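Local coordinates for protein L-ribulose 3-epimerase (Mesorhizobium loti, PDB 3VYL) that catalyses the epimerization of ketoses at C3, most efficiently that of L-ribulose, and uses a manganese ion bound in a TIM barrel, at residues 15-24 against 44-54; 63-73 against 84-95. One frame throughout, in Å; residues are numbered along the deposited sequence.

Contact 1. Residues 15-24 against 44-54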
loop_
_atom_site.group_PDB
_atom_site.type_symbol
_atom_site.label_atom_id
_atom_site.label_comp_id
_atom_site.label_asym_id
_atom_site.label_seq_id
_atom_site.Cartn_x
_atom_site.Cartn_y
_atom_site.Cartn_z
ATOM N N SER A 15 15.231 20.841 -31.539
ATOM C CA SER A 15 14.216 21.442 -32.405
ATOM C C SER A 15 14.432 21.188 -33.906
ATOM O O SER A 15 13.609 21.598 -34.725
ATOM C CB SER A 15 14.140 22.950 -32.157
ATOM O OG SER A 15 13.534 23.237 -30.912
ATOM N N ALA A 16 15.526 20.527 -34.277
ATOM C CA ALA A 16 15.746 20.171 -35.682
ATOM C C ALA A 16 14.518 19.444 -36.245
ATOM O O ALA A 16 13.929 18.606 -35.560
ATOM C CB ALA A 16 16.994 19.316 -35.825
ATOM N N GLN A 17 14.124 19.771 -37.475
ATOM C CA GLN A 17 12.908 19.196 -38.081
ATOM C C GLN A 17 12.963 17.669 -38.233
ATOM O O GLN A 17 11.932 17.000 -38.208
ATOM C CB GLN A 17 12.587 19.867 -39.429
ATOM C CG GLN A 17 11.250 19.460 -40.071
ATOM C CD GLN A 17 9.998 19.985 -39.349
ATOM O OE1 GLN A 17 8.945 19.332 -39.355
ATOM N NE2 GLN A 17 10.103 21.169 -38.741
ATOM N N SER A 18 14.167 17.135 -38.388
ATOM C CA SER A 18 14.380 15.696 -38.482
ATOM C C SER A 18 14.197 15.016 -37.114
ATOM O O SER A 18 13.722 13.880 -37.027
ATOM C CB SER A 18 15.765 15.428 -39.089
ATOM O OG SER A 18 16.591 14.639 -38.247
ATOM N N GLU A 19 14.583 15.729 -36.054
ATOM C CA GLU A 19 14.404 15.277 -34.673
ATOM C C GLU A 19 12.962 15.422 -34.181
ATOM O O GLU A 19 12.463 14.547 -33.474
ATOM C CB GLU A 19 15.361 16.025 -33.735
ATOM C CG GLU A 19 16.772 15.470 -33.729
ATOM C CD GLU A 19 16.824 14.043 -33.221
ATOM O OE1 GLU A 19 16.802 13.843 -31.990
ATOM O OE2 GLU A 19 16.876 13.119 -34.052
ATOM N N LEU A 20 12.310 16.527 -34.549
ATOM C CA LEU A 20 10.890 16.749 -34.269
ATOM C C LEU A 20 10.024 15.698 -34.961
ATOM O O LEU A 20 8.999 15.263 -34.433
ATOM C CB LEU A 20 10.471 18.144 -34.729
ATOM C CG LEU A 20 10.918 19.369 -33.918
ATOM C CD1 LEU A 20 10.415 20.646 -34.579
ATOM C CD2 LEU A 20 10.456 19.317 -32.464
ATOM N N GLU A 21 10.465 15.305 -36.148
ATOM C CA GLU A 21 9.854 14.259 -36.938
ATOM C C GLU A 21 9.967 12.927 -36.198
ATOM O O GLU A 21 8.983 12.200 -36.046
ATOM C CB GLU A 21 10.613 14.151 -38.254
ATOM C CG GLU A 21 9.783 14.397 -39.488
ATOM C CD GLU A 21 10.060 13.366 -40.565
ATOM O OE1 GLU A 21 10.494 13.754 -41.674
ATOM O OE2 GLU A 21 9.846 12.161 -40.294
ATOM N N ARG A 22 11.184 12.610 -35.758
ATOM C CA ARG A 22 11.451 11.397 -34.987
ATOM C C ARG A 22 10.607 11.318 -33.707
ATOM O O ARG A 22 9.992 10.285 -33.427
ATOM C CB ARG A 22 12.940 11.296 -34.659
ATOM C CG ARG A 22 13.685 10.345 -35.571
ATOM C CD ARG A 22 13.981 9.033 -34.868
ATOM N NE ARG A 22 13.675 7.884 -35.720
ATOM C CZ ARG A 22 13.994 6.622 -35.438
ATOM N NH1 ARG A 22 14.659 6.317 -34.328
ATOM N NH2 ARG A 22 13.652 5.660 -36.278
ATOM N N THR A 23 10.576 12.410 -32.948
ATOM C CA THR A 23 9.774 12.492 -31.737
ATOM C C THR A 23 8.350 11.988 -32.011
ATOM O O THR A 23 7.855 11.086 -31.333
ATOM C CB THR A 23 9.797 13.928 -31.178
ATOM O OG1 THR A 23 11.142 14.267 -30.839
ATOM C CG2 THR A 23 8.961 14.057 -29.934
ATOM N N LEU A 24 7.728 12.548 -33.042
ATOM C CA LEU A 24 6.384 12.177 -33.473
ATOM C C LEU A 24 6.232 10.699 -33.845
ATOM O O LEU A 24 5.325 10.034 -33.366
ATOM C CB LEU A 24 5.950 13.076 -34.637
ATOM C CG LEU A 24 5.286 14.429 -34.328
ATOM C CD1 LEU A 24 5.674 15.010 -32.972
ATOM C CD2 LEU A 24 5.543 15.434 -35.446
ATOM N N ASP A 44 12.964 29.282 -35.557
ATOM C CA ASP A 44 13.764 28.054 -35.608
ATOM C C ASP A 44 12.984 26.872 -36.202
ATOM O O ASP A 44 13.581 25.926 -36.733
ATOM C CB ASP A 44 14.246 27.712 -34.189
ATOM C CG ASP A 44 15.262 26.565 -34.148
ATOM O OD1 ASP A 44 15.539 26.079 -33.025
ATOM O OD2 ASP A 44 15.789 26.151 -35.207
ATOM N N VAL A 45 11.655 26.937 -36.116
ATOM C CA VAL A 45 10.782 25.809 -36.450
ATOM C C VAL A 45 9.705 26.204 -37.460
ATOM O O VAL A 45 9.086 27.265 -37.345
ATOM C CB VAL A 45 10.120 25.236 -35.172
ATOM C CG1 VAL A 45 9.119 24.136 -35.505
ATOM C CG2 VAL A 45 11.179 24.722 -34.215
ATOM N N ASP A 46 9.488 25.346 -38.451
ATOM C CA ASP A 46 8.364 25.502 -39.372
ATOM C C ASP A 46 7.078 25.043 -38.662
ATOM O O ASP A 46 6.687 23.872 -38.735
ATOM C CB ASP A 46 8.615 24.703 -40.657
ATOM C CG ASP A 46 7.781 25.193 -41.840
ATOM O OD1 ASP A 46 6.738 25.862 -41.635
ATOM O OD2 ASP A 46 8.177 24.890 -42.990
ATOM N N ILE A 47 6.435 25.987 -37.978
ATOM C CA ILE A 47 5.293 25.713 -37.101
ATOM C C ILE A 47 4.083 25.064 -37.797
ATOM O O ILE A 47 3.535 24.068 -37.306
ATOM C CB ILE A 47 4.869 27.000 -36.351
ATOM C CG1 ILE A 47 5.933 27.373 -35.317
ATOM C CG2 ILE A 47 3.500 26.840 -35.694
ATOM C CD1 ILE A 47 5.728 28.743 -34.710
ATOM N N GLY A 48 3.666 25.633 -38.926
ATOM C CA GLY A 48 2.495 25.149 -39.650
ATOM C C GLY A 48 2.740 23.773 -40.228
ATOM O O GLY A 48 1.831 22.942 -40.287
ATOM N N ARG A 49 3.976 23.541 -40.660
ATOM C CA ARG A 49 4.402 22.234 -41.132
ATOM C C ARG A 49 4.270 21.231 -39.986
ATOM O O ARG A 49 3.704 20.147 -40.161
ATOM C CB ARG A 49 5.847 22.302 -41.649
ATOM C CG ARG A 49 6.610 20.984 -41.622
ATOM C CD ARG A 49 6.325 20.129 -42.847
ATOM N NE ARG A 49 7.191 20.488 -43.971
ATOM C CZ ARG A 49 8.365 19.915 -44.232
ATOM N NH1 ARG A 49 9.080 20.311 -45.277
ATOM N NH2 ARG A 49 8.827 18.943 -43.454
ATOM N N LEU A 50 4.788 21.615 -38.816
ATOM C CA LEU A 50 4.731 20.797 -37.611
ATOM C C LEU A 50 3.277 20.464 -37.269
ATOM O O LEU A 50 2.924 19.286 -37.128
ATOM C CB LEU A 50 5.386 21.537 -36.440
ATOM C CG LEU A 50 6.282 20.828 -35.414
ATOM C CD1 LEU A 50 6.104 21.530 -34.079
ATOM C CD2 LEU A 50 6.035 19.333 -35.268
ATOM N N ALA A 51 2.444 21.502 -37.160
ATOM C CA ALA A 51 1.021 21.338 -36.869
ATOM C C ALA A 51 0.324 20.393 -37.847
ATOM O O ALA A 51 -0.560 19.621 -37.455
ATOM C CB ALA A 51 0.322 22.686 -36.846
ATOM N N LYS A 52 0.737 20.452 -39.112
ATOM C CA LYS A 52 0.157 19.620 -40.152
ATOM C C LYS A 52 0.658 18.197 -40.004
ATOM O O LYS A 52 -0.051 17.242 -40.329
ATOM C CB LYS A 52 0.493 20.164 -41.546
ATOM C CG LYS A 52 -0.581 19.928 -42.612
ATOM C CD LYS A 52 -0.607 18.510 -43.192
ATOM C CE LYS A 52 0.711 18.105 -43.855
ATOM N NZ LYS A 52 0.997 18.848 -45.118
ATOM N N ARG A 53 1.879 18.054 -39.508
ATOM C CA ARG A 53 2.456 16.731 -39.322
ATOM C C ARG A 53 1.887 16.064 -38.067
ATOM O O ARG A 53 1.697 14.845 -38.041
ATOM C CB ARG A 53 3.980 16.803 -39.268
ATOM C CG ARG A 53 4.639 16.081 -40.441
ATOM C CD ARG A 53 4.113 14.655 -40.592
ATOM N NE ARG A 53 5.041 13.617 -40.091
ATOM C CZ ARG A 53 6.375 13.686 -40.131
ATOM N NH1 ARG A 53 6.998 14.744 -40.667
ATOM N NH2 ARG A 53 7.097 12.672 -39.634
ATOM N N ILE A 54 1.609 16.874 -37.043
ATOM C CA ILE A 54 0.931 16.411 -35.835
ATOM C C ILE A 54 -0.483 15.898 -36.149
ATOM O O ILE A 54 -0.837 14.772 -35.776
ATOM C CB ILE A 54 0.897 17.501 -34.736
ATOM C CG1 ILE A 54 2.299 17.736 -34.167
ATOM C CG2 ILE A 54 -0.024 17.096 -33.596
ATOM C CD1 ILE A 54 2.433 19.021 -33.377
#
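Glu21 and Arg53 join two neighbouring outer helices of the TIM barrel, 17-30 and 47-57, whose segments run nearly parallel (19°) with axes 11.1 Å apart. Arg53 NH2 donates to Glu21 OE2 over 2.9 Å with an N-H...O angle of 154°, a salt bridge made through one N-H. The carboxylate is met from above its plane, while OE2 lies near the guanidinium plane at its edge, so the two flat groups stand 75° apart instead of pairing side by side. Without the carboxylate, as with an alanine here, Arg53 NH2 would probably lose this acceptor and the guanidinium be freer to turn. Nearby, the chain of Gln17, bent at chi2, brings OE1 against the aliphatic CG of Arg49 at 3.6 Å. Beneath these polar groups, Leu20 meets Val45 tip to tip and Leu24 CD2 packs on Leu50 CD2, with Phe37 of strand 34-37 below Leu20, Leu24 and Ile54. The same methyl of Leu24 also reaches the second helix one turn further on, where the side chains of Leu24 and Ile54 cross at about a right angle and CD2 lies 4.2 Å from Ile54 CG1.

Contact 2. Residues 63-73 against 84-95; sequences ISIGLPADGDI and GVEILNQTIALT
Apolar packing of a helix on its own barrel strand makes up this buried contact, within the beta-alpha-beta unit formed by strand 60-66, helix 78-98 and strand 102-104 of the TIM barrel. Segments 63-66 and 84-95 run almost antiparallel (163°) with axes 9.3 Å apart, as expected when the chain leaves the strand and returns through the helix. Ile63 and Ile65 both point at the helix, whereas Ser64 between them points away and bonds through OG to Glu36 OE2. Ile63 CG2 rests on the methyl of Thr91, and Ile65 CD1 reaches Ile87 CG2 at 3.7 Å. The CG1 branch of Ile65 lies between its backbone N and carbonyl carbon (chi1 63°), which carries CD1 toward Ile87 and leaves CG2 near the Thr91 methyl. Further along, the side chains of Leu67 and Leu88 cross at about a right angle, CD2 of Leu67 touching CD1 of Leu88 at 3.7 Å. The CG corner of the Pro68 ring meets Ile87 CD1 at 3.7 Å, and Ile73 CD1 lies 4.0 Å from Leu88 CD2. The loop closes in on the helix at two glycines, Gly71 and Gly84; with no side chain on either, the two backbones come close, their CA atoms 4.1 Å apart. On the helix, the threonines whose CB points to the strand, Thr91 and Thr95, turn their hydroxyls back to their own backbone. Thr91 OG1 donates to Ile87 O at 2.7 Å from above the carbonyl plane, and Thr95 OG1 donates to Thr91 O at 2.9 Å.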
loop_
_atom_site.group_PDB
_atom_site.type_symbol
_atom_site.label_atom_id
_atom_site.label_comp_id
_atom_site.label_asym_id
_atom_site.label_seq_id
_atom_site.Cartn_x
_atom_site.Cartn_y
_atom_site.Cartn_z
ATOM N N ILE A 63 1.568 22.391 -24.826
ATOM C CA ILE A 63 2.849 23.011 -24.558
ATOM C C ILE A 63 3.000 23.318 -23.060
ATOM O O ILE A 63 2.109 23.913 -22.429
ATOM C CB ILE A 63 3.078 24.291 -25.400
ATOM C CG1 ILE A 63 2.742 24.064 -26.882
ATOM C CG2 ILE A 63 4.506 24.803 -25.225
ATOM C CD1 ILE A 63 3.720 23.199 -27.656
ATOM N N SER A 64 4.132 22.894 -22.503
ATOM C CA SER A 64 4.470 23.181 -21.123
ATOM C C SER A 64 5.791 23.902 -21.103
ATOM O O SER A 64 6.690 23.569 -21.869
ATOM C CB SER A 64 4.608 21.886 -20.332
ATOM O OG SER A 64 5.734 21.144 -20.779
ATOM N N ILE A 65 5.913 24.880 -20.214
ATOM C CA ILE A 65 7.184 25.561 -19.985
ATOM C C ILE A 65 7.370 25.756 -18.485
ATOM O O ILE A 65 6.458 25.477 -17.690
ATOM C CB ILE A 65 7.236 26.944 -20.681
ATOM C CG1 ILE A 65 6.181 27.888 -20.097
ATOM C CG2 ILE A 65 7.061 26.812 -22.186
ATOM C CD1 ILE A 65 6.462 29.351 -20.353
ATOM N N GLY A 66 8.555 26.232 -18.105
ATOM C CA GLY A 66 8.814 26.700 -16.752
ATOM C C GLY A 66 9.413 28.078 -16.877
ATOM O O GLY A 66 10.458 28.229 -17.499
ATOM N N LEU A 67 8.760 29.091 -16.315
ATOM C CA LEU A 67 9.250 30.461 -16.433
ATOM C C LEU A 67 10.701 30.554 -15.968
ATOM O O LEU A 67 11.074 29.886 -15.002
ATOM C CB LEU A 67 8.370 31.451 -15.646
ATOM C CG LEU A 67 6.994 31.849 -16.215
ATOM C CD1 LEU A 67 6.205 32.689 -15.230
ATOM C CD2 LEU A 67 7.130 32.582 -17.544
ATOM N N PRO A 68 11.531 31.352 -16.679
ATOM C CA PRO A 68 12.919 31.589 -16.245
ATOM C C PRO A 68 12.974 32.576 -15.096
ATOM O O PRO A 68 12.045 33.347 -14.920
ATOM C CB PRO A 68 13.584 32.187 -17.490
ATOM C CG PRO A 68 12.466 32.814 -18.243
ATOM C CD PRO A 68 11.261 31.952 -18.000
ATOM N N ALA A 69 14.049 32.535 -14.315
ATOM C CA ALA A 69 14.265 33.502 -13.235
ATOM C C ALA A 69 14.261 34.888 -13.856
ATOM O O ALA A 69 13.810 35.861 -13.253
ATOM C CB ALA A 69 15.585 33.227 -12.532
ATOM N N ASP A 70 14.753 34.930 -15.092
ATOM C CA ASP A 70 14.732 36.091 -15.971
ATOM C C ASP A 70 13.318 36.630 -16.260
ATOM O O ASP A 70 13.144 37.829 -16.504
ATOM C CB ASP A 70 15.398 35.698 -17.290
ATOM C CG ASP A 70 15.809 36.888 -18.107
ATOM O OD1 ASP A 70 15.932 37.981 -17.520
ATOM O OD2 ASP A 70 16.018 36.729 -19.330
ATOM N N GLY A 71 12.335 35.752 -16.208
ATOM C CA GLY A 71 10.972 36.078 -16.489
ATOM C C GLY A 71 9.971 35.709 -15.433
ATOM O O GLY A 71 8.947 35.224 -15.766
ATOM N N ASP A 72 10.238 35.930 -14.167
ATOM C CA ASP A 72 9.277 35.563 -13.171
ATOM C C ASP A 72 8.194 36.598 -12.926
ATOM O O ASP A 72 8.428 37.639 -12.372
ATOM C CB ASP A 72 10.001 35.291 -11.878
ATOM C CG ASP A 72 9.090 34.858 -10.811
ATOM O OD1 ASP A 72 7.899 35.003 -10.997
ATOM O OD2 ASP A 72 9.541 34.374 -9.791
ATOM N N ILE A 73 6.976 36.220 -13.236
ATOM C CA ILE A 73 5.807 37.075 -13.177
ATOM C C ILE A 73 5.365 37.423 -11.783
ATOM O O ILE A 73 4.466 38.188 -11.611
ATOM C CB ILE A 73 4.607 36.481 -13.920
ATOM C CG1 ILE A 73 4.175 35.170 -13.320
ATOM C CG2 ILE A 73 4.951 36.208 -15.348
ATOM C CD1 ILE A 73 3.017 34.592 -14.057
ATOM N N GLY A 84 8.137 37.909 -18.200
ATOM C CA GLY A 84 7.247 36.770 -17.985
ATOM C C GLY A 84 6.011 36.806 -18.866
ATOM O O GLY A 84 5.800 35.918 -19.703
ATOM N N VAL A 85 5.197 37.843 -18.690
ATOM C CA VAL A 85 3.987 38.009 -19.498
ATOM C C VAL A 85 4.284 37.827 -20.990
ATOM O O VAL A 85 3.527 37.156 -21.693
ATOM C CB VAL A 85 3.290 39.361 -19.226
ATOM C CG1 VAL A 85 2.083 39.543 -20.124
ATOM C CG2 VAL A 85 2.868 39.463 -17.770
ATOM N N GLU A 86 5.389 38.391 -21.471
ATOM C CA GLU A 86 5.719 38.260 -22.894
ATOM C C GLU A 86 6.085 36.828 -23.296
ATOM O O GLU A 86 5.794 36.409 -24.424
ATOM C CB GLU A 86 6.798 39.271 -23.330
ATOM C CG GLU A 86 7.101 39.306 -24.839
ATOM C CD GLU A 86 5.889 39.621 -25.729
ATOM O OE1 GLU A 86 4.903 40.246 -25.256
ATOM O OE2 GLU A 86 5.932 39.249 -26.927
ATOM N N ILE A 87 6.714 36.081 -22.385
ATOM C CA ILE A 87 6.985 34.659 -22.635
ATOM C C ILE A 87 5.665 33.880 -22.659
ATOM O O ILE A 87 5.459 33.016 -23.521
ATOM C CB ILE A 87 7.967 34.046 -21.610
ATOM C CG1 ILE A 87 9.390 34.562 -21.868
ATOM C CG2 ILE A 87 7.952 32.518 -21.695
ATOM C CD1 ILE A 87 10.292 34.527 -20.656
ATOM N N LEU A 88 4.776 34.208 -21.720
ATOM C CA LEU A 88 3.443 33.611 -21.657
ATOM C C LEU A 88 2.643 33.825 -22.945
ATOM O O LEU A 88 2.132 32.857 -23.535
ATOM C CB LEU A 88 2.683 34.155 -20.444
ATOM C CG LEU A 88 2.572 33.331 -19.154
ATOM C CD1 LEU A 88 3.697 32.325 -18.970
ATOM C CD2 LEU A 88 2.483 34.265 -17.960
ATOM N N ASN A 89 2.560 35.087 -23.382
ATOM C CA ASN A 89 1.823 35.467 -24.594
ATOM C C ASN A 89 2.338 34.748 -25.839
ATOM O O ASN A 89 1.554 34.337 -26.705
ATOM C CB ASN A 89 1.864 36.980 -24.811
ATOM C CG ASN A 89 0.960 37.741 -23.856
ATOM O OD1 ASN A 89 -0.138 37.293 -23.515
ATOM N ND2 ASN A 89 1.412 38.914 -23.433
ATOM N N GLN A 90 3.655 34.583 -25.913
ATOM C CA GLN A 90 4.272 33.912 -27.046
ATOM C C GLN A 90 3.938 32.422 -27.038
ATOM O O GLN A 90 3.579 31.853 -28.066
ATOM C CB GLN A 90 5.781 34.147 -27.029
ATOM C CG GLN A 90 6.433 34.114 -28.404
ATOM C CD GLN A 90 7.889 34.556 -28.373
ATOM O OE1 GLN A 90 8.320 35.260 -27.452
ATOM N NE2 GLN A 90 8.655 34.142 -29.381
ATOM N N THR A 91 4.032 31.805 -25.864
ATOM C CA THR A 91 3.720 30.383 -25.681
ATOM C C THR A 91 2.276 30.049 -26.068
ATOM O O THR A 91 2.000 28.982 -26.627
ATOM C CB THR A 91 3.988 29.938 -24.224
ATOM O OG1 THR A 91 5.289 30.384 -23.819
ATOM C CG2 THR A 91 3.914 28.410 -24.088
ATOM N N ILE A 92 1.366 30.970 -25.754
ATOM C CA ILE A 92 -0.038 30.831 -26.131
ATOM C C ILE A 92 -0.177 30.765 -27.657
ATOM O O ILE A 92 -0.700 29.778 -28.199
ATOM C CB ILE A 92 -0.893 31.961 -25.538
ATOM C CG1 ILE A 92 -0.957 31.818 -24.015
ATOM C CG2 ILE A 92 -2.285 31.946 -26.147
ATOM C CD1 ILE A 92 -1.642 32.964 -23.302
ATOM N N ALA A 93 0.327 31.794 -28.341
ATOM C CA ALA A 93 0.305 31.849 -29.802
ATOM C C ALA A 93 0.969 30.624 -30.435
ATOM O O ALA A 93 0.509 30.123 -31.470
ATOM C CB ALA A 93 0.943 33.135 -30.305
ATOM N N LEU A 94 2.038 30.129 -29.814
ATOM C CA LEU A 94 2.625 28.867 -30.263
ATOM C C LEU A 94 1.622 27.699 -30.179
ATOM O O LEU A 94 1.421 26.984 -31.159
ATOM C CB LEU A 94 3.913 28.552 -29.495
ATOM C CG LEU A 94 4.624 27.249 -29.877
ATOM C CD1 LEU A 94 5.298 27.363 -31.236
ATOM C CD2 LEU A 94 5.646 26.861 -28.822
ATOM N N THR A 95 0.993 27.526 -29.015
ATOM C CA THR A 95 0.017 26.447 -28.785
ATOM C C THR A 95 -1.117 26.539 -29.808
ATOM O O THR A 95 -1.407 25.572 -30.524
ATOM C CB THR A 95 -0.569 26.505 -27.348
ATOM O OG1 THR A 95 0.496 26.462 -26.389
ATOM C CG2 THR A 95 -1.539 25.351 -27.088
#

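How the contacts relate
Contact 1 joins two adjacent outer helices near the surface, whereas contact 2 lies deeper and seals a helix onto the barrel wall. Their chemistry follows their place: contact 1 has a salt bridge at its partly exposed side above leucines and a valine, while contact 2 is apolar across its interface, its threonine hydroxyls satisfied within the helix. The two share no element but are successive in the chain, since helix 47-57 leads directly into strand 60-66. They also touch, through Ile47 CD1 and Leu94 CD1 at 3.8 Å. Contact 2 is closer to the metal site, with the side chain of Ile65 about 11 Å from the manganese ion; contact 1 lies away from it.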